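Local coordinates for protein putative methylase (Clostridium difficile, PDB 3LDU) that probably transfers methyl groups to guanine bases of ribosomal RNA, and binds GTP in its methyltransferase domain, at residues I33-D37 and G38-Y42; K19-A22 and R23-N27; A101-I104 and K105-L108; A177-E181 and T182-G186. All coordinates share one frame; numbering follows the deposited sequence.

In the fold
All four contacts are local, and together they illustrate how the place of a contact in the fold sets its chemistry. Interactions 1 and 2 belong to the ferredoxin-like domain and touch each other: helix 18-27 sets Leu21 against Ile40, and Ile25 against Ile40 and Tyr42 of the hairpin. Both are partly buried and rest on backbone bonds plus apolar packing. Interaction 3, in the THUMP domain, lies at the surface on the far edge of the same sheet that interaction 1 borders, and relies on serine hydroxyls and water. Interaction 4 is buried in the methyltransferase domain beside GTP; Met20 of interaction 2 packs on Gly186 there.

Interaction 1 (I33-D37 and G38-Y42); sequences IKTED and GRITY
Glu36 and Arg39 close a type II turn whose third residue, Gly38, has the positive phi (79°) that suits this position. At Arg39 the two strands pair: its N donates to Glu36 O at 3.2 Å, and its O accepts from Glu36 N at 3.0 Å. The two side chains then run alongside each other, yet not as a salt bridge. Arg39 CG sits between the backbone N and the carbonyl carbon (chi1 52°), and the chain runs past the carboxylate, CD 3.6 Å from Glu36 OE1; in the conformer described, the guanidinium makes a cation-pi contact with Phe148. This antiparallel hairpin of the ferredoxin-like domain forms one edge of a seven-stranded sheet that continues into the THUMP domain, strand 31-36 being the outermost. Ile40 comes next, on the sheet's other face, where its CD1 presses tightly on Thr35 CG2 at 3.4 Å; Ile40 also packs on Leu21 and Ile25 of helix 18-27. Thr41 meets two residues at once, a classic beta bulge: its O takes Ile33 N at 2.7 Å and Lys34 N at 3.1 Å, both from the same face of the carbonyl plane, while its own N donates almost straight to Lys34 O (2.8 Å). A water joins Thr41 OG1 to Lys34 NZ. The CB of Tyr42 points away from the partner strand, and its hydroxyl bonds to Ser11 OG.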
loop_
_atom_site.group_PDB
_atom_site.type_symbol
_atom_site.label_atom_id
_atom_site.label_comp_id
_atom_site.label_asym_id
_atom_site.label_seq_id
_atom_site.Cartn_x
_atom_site.Cartn_y
_atom_site.Cartn_z
ATOM N N ILE A 33 -12.629 -4.428 12.768
ATOM C CA ILE A 33 -12.750 -4.284 14.211
ATOM C C ILE A 33 -12.490 -2.856 14.675
ATOM O O ILE A 33 -13.171 -2.347 15.562
ATOM C CB ILE A 33 -11.742 -5.231 14.934
ATOM C CG1 ILE A 33 -12.175 -6.681 14.760
ATOM C CG2 ILE A 33 -11.612 -4.864 16.400
ATOM C CD1 ILE A 33 -13.675 -6.867 14.905
ATOM N N LYS A 34 -11.491 -2.220 14.080
ATOM C CA LYS A 34 -11.091 -0.887 14.499
ATOM C C LYS A 34 -10.473 -0.168 13.319
ATOM O O LYS A 34 -9.649 -0.737 12.609
ATOM C CB LYS A 34 -10.066 -0.985 15.627
ATOM C CG LYS A 34 -9.800 0.311 16.371
ATOM C CD LYS A 34 -8.644 0.134 17.354
ATOM C CE LYS A 34 -8.686 -1.235 18.033
ATOM N NZ LYS A 34 -7.403 -1.586 18.725
ATOM N N THR A 35 -10.890 1.077 13.106
ATOM C CA THR A 35 -10.285 1.946 12.093
ATOM C C THR A 35 -9.620 3.129 12.791
ATOM O O THR A 35 -10.273 3.885 13.507
ATOM C CB THR A 35 -11.320 2.472 11.078
ATOM O OG1 THR A 35 -11.952 1.369 10.416
ATOM C CG2 THR A 35 -10.643 3.354 10.033
ATOM N N GLU A 36 -8.315 3.265 12.606
ATOM C CA GLU A 36 -7.567 4.330 13.254
ATOM C C GLU A 36 -6.716 4.999 12.205
ATOM O O GLU A 36 -6.537 4.455 11.118
ATOM C CB GLU A 36 -6.649 3.767 14.334
ATOM C CG GLU A 36 -7.356 3.064 15.457
ATOM C CD GLU A 36 -6.380 2.343 16.356
ATOM O OE1 GLU A 36 -5.822 1.314 15.913
ATOM O OE2 GLU A 36 -6.161 2.814 17.493
ATOM N N ASP A 37 -6.190 6.178 12.523
ATOM C CA ASP A 37 -5.281 6.846 11.603
ATOM C C ASP A 37 -4.124 5.893 11.300
ATOM O O ASP A 37 -3.404 5.467 12.212
ATOM C CB ASP A 37 -4.733 8.137 12.214
ATOM C CG ASP A 37 -5.768 9.243 12.281
ATOM O OD1 ASP A 37 -6.667 9.279 11.416
ATOM O OD2 ASP A 37 -5.672 10.085 13.198
ATOM N N GLY A 38 -3.969 5.545 10.028
ATOM C CA GLY A 38 -2.830 4.762 9.584
ATOM C C GLY A 38 -2.886 3.258 9.832
ATOM O O GLY A 38 -1.924 2.560 9.519
ATOM N N ARG A 39 -3.978 2.734 10.382
ATOM C CA ARG A 39 -4.076 1.283 10.581
ATOM C C ARG A 39 -5.494 0.746 10.767
ATOM O O ARG A 39 -6.286 1.297 11.535
ATOM C CB ARG A 39 -3.169 0.807 11.726
ATOM C CG ARG A 39 -3.326 1.559 13.039
ATOM C CD ARG A 39 -2.716 0.772 14.202
ATOM N NE ARG A 39 -1.342 0.354 13.928
ATOM C CZ ARG A 39 -0.652 -0.514 14.664
ATOM N NH1 ARG A 39 -1.200 -1.071 15.738
ATOM N NH2 ARG A 39 0.590 -0.831 14.323
ATOM N N ILE A 40 -5.799 -0.337 10.061
ATOM C CA ILE A 40 -7.075 -1.019 10.201
ATOM C C ILE A 40 -6.846 -2.348 10.926
ATOM O O ILE A 40 -5.922 -3.093 10.588
ATOM C CB ILE A 40 -7.695 -1.338 8.813
ATOM C CG1 ILE A 40 -7.800 -0.075 7.946
ATOM C CG2 ILE A 40 -9.059 -1.967 8.978
ATOM C CD1 ILE A 40 -8.714 0.962 8.534
ATOM N N THR A 41 -7.692 -2.643 11.904
ATOM C CA THR A 41 -7.662 -3.934 12.591
ATOM C C THR A 41 -8.895 -4.719 12.177
ATOM O O THR A 41 -10.002 -4.182 12.171
ATOM C CB THR A 41 -7.646 -3.747 14.116
ATOM O OG1 THR A 41 -6.506 -2.955 14.481
ATOM C CG2 THR A 41 -7.583 -5.101 14.825
ATOM N N TYR A 42 -8.698 -5.973 11.789
ATOM C CA TYR A 42 -9.790 -6.787 11.261
ATOM C C TYR A 42 -9.682 -8.262 11.653
ATOM O O TYR A 42 -8.599 -8.762 11.972
ATOM C CB TYR A 42 -9.914 -6.627 9.733
ATOM C CG TYR A 42 -8.643 -6.881 8.929
ATOM C CD1 TYR A 42 -8.561 -7.955 8.063
ATOM C CD2 TYR A 42 -7.547 -6.032 9.023
ATOM C CE1 TYR A 42 -7.411 -8.199 7.318
ATOM C CE2 TYR A 42 -6.379 -6.262 8.275
ATOM C CZ TYR A 42 -6.327 -7.348 7.429
ATOM O OH TYR A 42 -5.194 -7.585 6.684
HETATM O O HOH W 1 -5.463 -3.237 17.037
HETATM O O HOH W 2 -6.701 -0.145 13.998
#

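Interaction 2 (K19-A22 and R23-N27); sequences KMLA and REITN
Leu21 and Ile25, one helical turn apart, make the apolar part of this contact along the helix of residues 18-27. Their side chains cross obliquely, with Leu21 CG 3.9 Å from Ile25 CD1. The isoleucine branch CG1 lies beside its own backbone N (chi1 -69°), which folds it back over the preceding turn until it rests 3.3 Å from Leu21 O. Ile40 of the hairpin receives both residues, and Ile32 and Tyr42 also touch Ile25, so this is the helix face turned to the sheet of the ferredoxin-like domain.

Backbone hydrogen bonds repeat at the alpha-helical spacing: Arg23 N to Lys19 O, Glu24 N to Met20 O, and Ile25 N to Leu21 O at 3.0 Å. Ala22 O is gripped twice. Thr26 N and Thr26 OG1 each lie 2.9 Å from Ala22 O, but they arrive from opposite faces of its plane, the hydroxyl well above that plane. The same hydroxyl also bonds to a glycerol molecule.

Charged side chains meet the preceding turn mainly through carbon. Arg23 CB rests 3.4 Å from Met20 O, while Glu24 crosses Leu21 at about a right angle, putting Glu24 OE2 3.8 Å from Leu21 CD1. That buried carboxylate is satisfied by Arg57 N, Cys58 N and Tyr189 OH. Amide and phenol donors without a full positive charge probably spread the anion's charge rather than cancel it, whereas Leu21 and Ile25 meet Ile40 through apolar side chains.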
loop_
_atom_site.group_PDB
_atom_site.type_symbol
_atom_site.label_atom_id
_atom_site.label_comp_id
_atom_site.label_asym_id
_atom_site.label_seq_id
_atom_site.Cartn_x
_atom_site.Cartn_y
_atom_site.Cartn_z
ATOM N N LYS A 19 -9.951 4.552 4.243
ATOM C CA LYS A 19 -11.234 4.223 3.625
ATOM C C LYS A 19 -11.082 3.227 2.470
ATOM O O LYS A 19 -11.882 2.302 2.336
ATOM C CB LYS A 19 -11.923 5.495 3.114
ATOM C CG LYS A 19 -13.275 5.760 3.731
ATOM C CD LYS A 19 -13.156 6.074 5.208
ATOM C CE LYS A 19 -14.171 7.133 5.613
ATOM N NZ LYS A 19 -13.979 8.390 4.830
HETATM N N MSE A 20 -10.064 3.425 1.630
HETATM C CA MSE A 20 -9.829 2.515 0.516
HETATM C C MSE A 20 -9.420 1.150 1.029
HETATM O O MSE A 20 -9.898 0.140 0.532
HETATM C CB MSE A 20 -8.741 3.031 -0.419
HETATM C CG MSE A 20 -9.166 4.220 -1.242
HETATM SE SE MSE A 20 -9.076 5.874 -0.254
HETATM C CE MSE A 20 -8.641 5.423 1.554
ATOM N N LEU A 21 -8.527 1.128 2.012
ATOM C CA LEU A 21 -8.078 -0.155 2.595
ATOM C C LEU A 21 -9.240 -0.891 3.268
ATOM O O LEU A 21 -9.390 -2.102 3.132
ATOM C CB LEU A 21 -6.954 0.073 3.600
ATOM C CG LEU A 21 -6.382 -1.169 4.315
ATOM C CD1 LEU A 21 -6.058 -2.304 3.326
ATOM C CD2 LEU A 21 -5.149 -0.771 5.079
ATOM N N ALA A 22 -10.072 -0.157 3.995
ATOM C CA ALA A 22 -11.212 -0.773 4.661
ATOM C C ALA A 22 -12.157 -1.400 3.642
ATOM O O ALA A 22 -12.702 -2.489 3.864
ATOM C CB ALA A 22 -11.945 0.248 5.520
ATOM N N ARG A 23 -12.331 -0.720 2.514
ATOM C CA ARG A 23 -13.198 -1.203 1.459
ATOM C C ARG A 23 -12.642 -2.515 0.884
ATOM O O ARG A 23 -13.393 -3.457 0.631
ATOM C CB ARG A 23 -13.298 -0.124 0.378
ATOM C CG ARG A 23 -14.178 -0.433 -0.790
ATOM C CD ARG A 23 -14.130 0.759 -1.743
ATOM N NE ARG A 23 -14.581 1.995 -1.100
ATOM C CZ ARG A 23 -14.397 3.216 -1.610
ATOM N NH1 ARG A 23 -13.744 3.372 -2.754
ATOM N NH2 ARG A 23 -14.849 4.285 -0.963
ATOM N N GLU A 24 -11.325 -2.570 0.690
ATOM C CA GLU A 24 -10.676 -3.781 0.168
ATOM C C GLU A 24 -10.873 -4.961 1.126
ATOM O O GLU A 24 -11.150 -6.086 0.705
ATOM C CB GLU A 24 -9.167 -3.572 0.038
ATOM C CG GLU A 24 -8.705 -2.638 -1.067
ATOM C CD GLU A 24 -7.207 -2.797 -1.297
ATOM O OE1 GLU A 24 -6.833 -3.477 -2.271
ATOM O OE2 GLU A 24 -6.409 -2.298 -0.475
ATOM N N ILE A 25 -10.682 -4.693 2.408
ATOM C CA ILE A 25 -10.825 -5.716 3.439
ATOM C C ILE A 25 -12.259 -6.220 3.481
ATOM O O ILE A 25 -12.509 -7.422 3.569
ATOM C CB ILE A 25 -10.421 -5.161 4.812
ATOM C CG1 ILE A 25 -8.909 -4.908 4.838
ATOM C CG2 ILE A 25 -10.831 -6.134 5.949
ATOM C CD1 ILE A 25 -8.449 -4.046 6.025
ATOM N N THR A 26 -13.201 -5.291 3.351
ATOM C CA THR A 26 -14.612 -5.652 3.350
ATOM C C THR A 26 -14.908 -6.539 2.138
ATOM O O THR A 26 -15.645 -7.518 2.243
ATOM C CB THR A 26 -15.503 -4.385 3.366
ATOM O OG1 THR A 26 -15.232 -3.644 4.562
ATOM C CG2 THR A 26 -16.978 -4.755 3.340
ATOM N N ASN A 27 -14.313 -6.201 0.996
ATOM C CA ASN A 27 -14.532 -6.972 -0.233
ATOM C C ASN A 27 -13.946 -8.390 -0.150
ATOM O O ASN A 27 -14.370 -9.274 -0.884
ATOM C CB ASN A 27 -13.992 -6.222 -1.469
ATOM C CG ASN A 27 -15.016 -5.261 -2.073
ATOM O OD1 ASN A 27 -14.672 -4.143 -2.487
ATOM N ND2 ASN A 27 -16.273 -5.687 -2.134
#

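Interaction 3 (A101-I104 and K105-L108); sequences ASSI and KSKL
Ser103 and Ser106 make a polar surface contact where strand 98-104, the outermost strand of its sheet in the THUMP domain, runs into the loop that leads to the helix of residues 111-129. Each hydroxyl reaches a backbone carbonyl on the other side of the bend at Lys105, whose positive phi (51°) reverses the chain as the strand ends. Ser103 OG stands anti to its backbone N (chi1 179°), which aims it across the bend to donate to Leu108 O at 2.8 Å. It comes from well above the carbonyl plane. Going the other way, Ser106 OG donates to Ile104 O, also at 2.8 Å, and itself takes a hydrogen bond from Asp152 N in the loop that follows the neighbouring strand 145-150; the bend is thereby tied to that loop as well as to its own strand. Side-chain packing is slight: Ser106 CB lies 3.5 Å from Ser103 OG, and Ile104 CG2 meets Lys105 CG at 3.9 Å. A water bridges the two serines, donating a hydrogen bond to Ser103 OG and accepting one from Ser106 N, each at 2.9 Å.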
loop_
_atom_site.group_PDB
_atom_site.type_symbol
_atom_site.label_atom_id
_atom_site.label_comp_id
_atom_site.label_asym_id
_atom_site.label_seq_id
_atom_site.Cartn_x
_atom_site.Cartn_y
_atom_site.Cartn_z
ATOM N N ALA A 101 10.240 -1.201 16.659
ATOM C CA ALA A 101 9.355 -0.682 17.702
ATOM C C ALA A 101 9.042 0.768 17.414
ATOM O O ALA A 101 9.926 1.536 17.020
ATOM C CB ALA A 101 9.988 -0.816 19.079
ATOM N N SER A 102 7.775 1.137 17.573
ATOM C CA SER A 102 7.361 2.525 17.396
ATOM C C SER A 102 6.689 2.968 18.683
ATOM O O SER A 102 5.925 2.213 19.266
ATOM C CB SER A 102 6.381 2.645 16.220
ATOM O OG SER A 102 6.926 2.123 15.025
ATOM N N SER A 103 6.978 4.185 19.132
ATOM C CA SER A 103 6.376 4.681 20.364
ATOM C C SER A 103 5.956 6.129 20.176
ATOM O O SER A 103 6.775 6.964 19.813
ATOM C CB SER A 103 7.356 4.571 21.527
ATOM O OG SER A 103 6.760 5.079 22.704
ATOM N N ILE A 104 4.676 6.391 20.426
ATOM C CA ILE A 104 4.059 7.701 20.190
ATOM C C ILE A 104 3.285 8.156 21.434
ATOM O O ILE A 104 2.413 7.432 21.935
ATOM C CB ILE A 104 3.104 7.630 18.979
ATOM C CG1 ILE A 104 3.894 7.318 17.699
ATOM C CG2 ILE A 104 2.326 8.943 18.827
ATOM C CD1 ILE A 104 3.026 6.978 16.506
ATOM N N LYS A 105 3.606 9.344 21.951
ATOM C CA LYS A 105 2.909 9.890 23.122
ATOM C C LYS A 105 2.847 8.908 24.289
ATOM O O LYS A 105 1.796 8.746 24.914
ATOM C CB LYS A 105 1.481 10.298 22.754
ATOM C CG LYS A 105 1.392 11.371 21.679
ATOM C CD LYS A 105 -0.058 11.635 21.317
ATOM C CE LYS A 105 -0.194 12.862 20.411
ATOM N NZ LYS A 105 0.019 12.549 18.970
ATOM N N SER A 106 3.971 8.262 24.572
ATOM C CA SER A 106 4.017 7.205 25.575
ATOM C C SER A 106 5.247 7.356 26.451
ATOM O O SER A 106 6.307 7.796 25.986
ATOM C CB SER A 106 4.064 5.835 24.885
ATOM O OG SER A 106 2.936 5.637 24.054
ATOM N N LYS A 107 5.110 6.957 27.711
ATOM C CA LYS A 107 6.206 7.011 28.670
ATOM C C LYS A 107 7.413 6.175 28.227
ATOM O O LYS A 107 8.556 6.581 28.429
ATOM C CB LYS A 107 5.707 6.574 30.047
ATOM C CG LYS A 107 4.604 7.476 30.608
ATOM C CD LYS A 107 3.888 6.853 31.807
ATOM C CE LYS A 107 4.515 7.248 33.148
ATOM N NZ LYS A 107 5.856 6.653 33.390
ATOM N N LEU A 108 7.160 5.027 27.600
ATOM C CA LEU A 108 8.243 4.186 27.090
ATOM C C LEU A 108 8.656 4.632 25.685
ATOM O O LEU A 108 8.375 3.947 24.697
ATOM C CB LEU A 108 7.825 2.717 27.084
ATOM C CG LEU A 108 7.313 2.179 28.428
ATOM C CD1 LEU A 108 6.917 0.719 28.275
ATOM C CD2 LEU A 108 8.358 2.361 29.528
HETATM O O HOH W 3 6.578 7.917 23.277
#

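Interaction 4 (A177-E181 and T182-G186); sequences APIRE and TLAAG. With GTP (guanosine-5'-triphosphate), chain B.
Ile179 and Leu183 cross at about a right angle, the tip of the leucine meeting the flank of the isoleucine with Leu183 CD2 3.7 Å from Ile179 CG1. With CG1 anti to the backbone N (chi1 -175°), that arm is directed at the leucine, while the other branch, Ile179 CG2, stands 4.1 Å from Ala184 CB. Arg180 and Thr182 are arranged quite differently: they run side by side, pointing the same way. Thr182 OG1 lies at the edge of the Arg180 guanidinium, in its plane, and 3.6 Å from Arg180 CG. A single outside carboxylate serves both, since Glu60 takes a salt bridge from Arg180 NE on one oxygen and a hydrogen bond from Thr182 OG1 on the other. Glu181, bent at chi2, has its OE1 in a salt bridge to Arg171 and a hydrogen bond to His166. The helix begins here, with Arg180 as N-cap residue: its O accepts Ala184 N at 2.9 Å, and Glu181 O accepts Ala185 N. Just upstream, Ile179 N donates to GTP O2G at 2.7 Å, though with a bent angle of 136°. The arrangement is thus a helix start beside a nucleotide pocket, in which Ile179 joins the GTP-binding residues Ser206 and Thr208 of the Rossmann-like methyltransferase domain.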
loop_
_atom_site.group_PDB
_atom_site.type_symbol
_atom_site.label_atom_id
_atom_site.label_comp_id
_atom_site.label_asym_id
_atom_site.label_seq_id
_atom_site.Cartn_x
_atom_site.Cartn_y
_atom_site.Cartn_z
ATOM N N ALA A 177 11.711 9.513 -9.079
ATOM C CA ALA A 177 10.997 9.451 -7.808
ATOM C C ALA A 177 9.576 8.926 -8.004
ATOM O O ALA A 177 8.623 9.699 -8.097
ATOM C CB ALA A 177 10.978 10.822 -7.142
ATOM N N PRO A 178 9.431 7.597 -8.053
ATOM C CA PRO A 178 8.143 6.996 -8.401
ATOM C C PRO A 178 7.177 7.130 -7.238
ATOM O O PRO A 178 7.603 7.045 -6.085
ATOM C CB PRO A 178 8.495 5.511 -8.613
ATOM C CG PRO A 178 10.014 5.454 -8.639
ATOM C CD PRO A 178 10.440 6.574 -7.747
ATOM N N ILE A 179 5.902 7.351 -7.537
ATOM C CA ILE A 179 4.861 7.304 -6.521
ATOM C C ILE A 179 4.828 5.898 -5.919
ATOM O O ILE A 179 5.124 4.924 -6.595
ATOM C CB ILE A 179 3.490 7.672 -7.135
ATOM C CG1 ILE A 179 2.407 7.760 -6.067
ATOM C CG2 ILE A 179 3.074 6.677 -8.224
ATOM C CD1 ILE A 179 1.114 8.352 -6.616
ATOM N N ARG A 180 4.485 5.795 -4.643
ATOM C CA ARG A 180 4.406 4.481 -3.999
ATOM C C ARG A 180 3.276 3.647 -4.619
ATOM O O ARG A 180 2.205 4.188 -4.912
ATOM C CB ARG A 180 4.145 4.688 -2.506
ATOM C CG ARG A 180 4.502 3.512 -1.649
ATOM C CD ARG A 180 4.387 3.912 -0.186
ATOM N NE ARG A 180 4.942 2.906 0.713
ATOM C CZ ARG A 180 6.142 2.990 1.284
ATOM N NH1 ARG A 180 6.928 4.038 1.052
ATOM N NH2 ARG A 180 6.554 2.021 2.094
ATOM N N GLU A 181 3.506 2.346 -4.820
ATOM C CA GLU A 181 2.510 1.475 -5.468
ATOM C C GLU A 181 1.159 1.443 -4.727
ATOM O O GLU A 181 0.086 1.400 -5.349
ATOM C CB GLU A 181 3.052 0.044 -5.624
ATOM C CG GLU A 181 4.232 -0.095 -6.581
ATOM C CD GLU A 181 5.593 0.098 -5.917
ATOM O OE1 GLU A 181 5.705 0.885 -4.946
ATOM O OE2 GLU A 181 6.562 -0.545 -6.382
ATOM N N THR A 182 1.210 1.416 -3.397
ATOM C CA THR A 182 -0.012 1.373 -2.588
ATOM C C THR A 182 -0.811 2.673 -2.737
ATOM O O THR A 182 -2.036 2.654 -2.853
ATOM C CB THR A 182 0.314 1.186 -1.110
ATOM O OG1 THR A 182 1.371 2.081 -0.746
ATOM C CG2 THR A 182 0.765 -0.265 -0.861
ATOM N N LEU A 183 -0.106 3.796 -2.725
ATOM C CA LEU A 183 -0.756 5.090 -2.938
ATOM C C LEU A 183 -1.405 5.131 -4.320
ATOM O O LEU A 183 -2.555 5.549 -4.463
ATOM C CB LEU A 183 0.253 6.219 -2.781
ATOM C CG LEU A 183 -0.260 7.637 -3.024
ATOM C CD1 LEU A 183 -1.417 7.941 -2.105
ATOM C CD2 LEU A 183 0.860 8.640 -2.811
ATOM N N ALA A 184 -0.666 4.687 -5.334
ATOM C CA ALA A 184 -1.195 4.657 -6.697
ATOM C C ALA A 184 -2.471 3.831 -6.800
ATOM O O ALA A 184 -3.438 4.247 -7.410
ATOM C CB ALA A 184 -0.128 4.129 -7.683
ATOM N N ALA A 185 -2.488 2.641 -6.201
ATOM C CA ALA A 185 -3.725 1.866 -6.209
ATOM C C ALA A 185 -4.857 2.627 -5.533
ATOM O O ALA A 185 -5.999 2.583 -5.986
ATOM C CB ALA A 185 -3.506 0.503 -5.514
ATOM N N GLY A 186 -4.544 3.319 -4.444
ATOM C CA GLY A 186 -5.560 4.085 -3.736
ATOM C C GLY A 186 -6.121 5.209 -4.599
ATOM O O GLY A 186 -7.309 5.506 -4.545
HETATM P PG GTP B . 5.483 7.319 -11.277
HETATM O O1G GTP B . 4.324 7.077 -12.220
HETATM O O2G GTP B . 5.230 6.555 -10.006
HETATM O O3G GTP B . 6.779 6.809 -11.863
HETATM O O3B GTP B . 5.574 8.910 -10.985
HETATM P PB GTP B . 6.780 9.781 -11.616
HETATM O O1B GTP B . 7.831 9.954 -10.546
HETATM O O2B GTP B . 7.391 9.087 -12.804
HETATM O O3A GTP B . 6.240 11.245 -12.036
HETATM P PA GTP B . 7.177 12.494 -11.603
HETATM O O1A GTP B . 8.610 12.159 -11.955
HETATM O O2A GTP B . 7.060 12.764 -10.121
HETATM O "O5'" GTP B . 6.753 13.771 -12.478
HETATM C "C5'" GTP B . 5.818 13.542 -13.484
HETATM C "C4'" GTP B . 6.571 13.183 -14.759
HETATM O "O4'" GTP B . 6.153 14.119 -15.712
HETATM C "C3'" GTP B . 8.098 13.279 -14.724
HETATM O "O3'" GTP B . 8.615 12.012 -15.067
HETATM C "C2'" GTP B . 8.486 14.288 -15.802
HETATM O "O2'" GTP B . 9.479 13.804 -16.684
HETATM C "C1'" GTP B . 7.209 14.398 -16.596
HETATM N N9 GTP B . 6.920 15.710 -17.187
HETATM C C8 GTP B . 7.284 16.976 -16.810
HETATM N N7 GTP B . 6.726 17.840 -17.701
HETATM C C5 GTP B . 6.030 17.131 -18.627
HETATM C C6 GTP B . 5.282 17.497 -19.741
HETATM O O6 GTP B . 5.149 18.688 -20.066
HETATM N N1 GTP B . 4.685 16.498 -20.482
HETATM C C2 GTP B . 4.823 15.167 -20.133
HETATM N N2 GTP B . 4.217 14.249 -20.869
HETATM N N3 GTP B . 5.578 14.788 -19.026
HETATM C C4 GTP B . 6.153 15.782 -18.302
#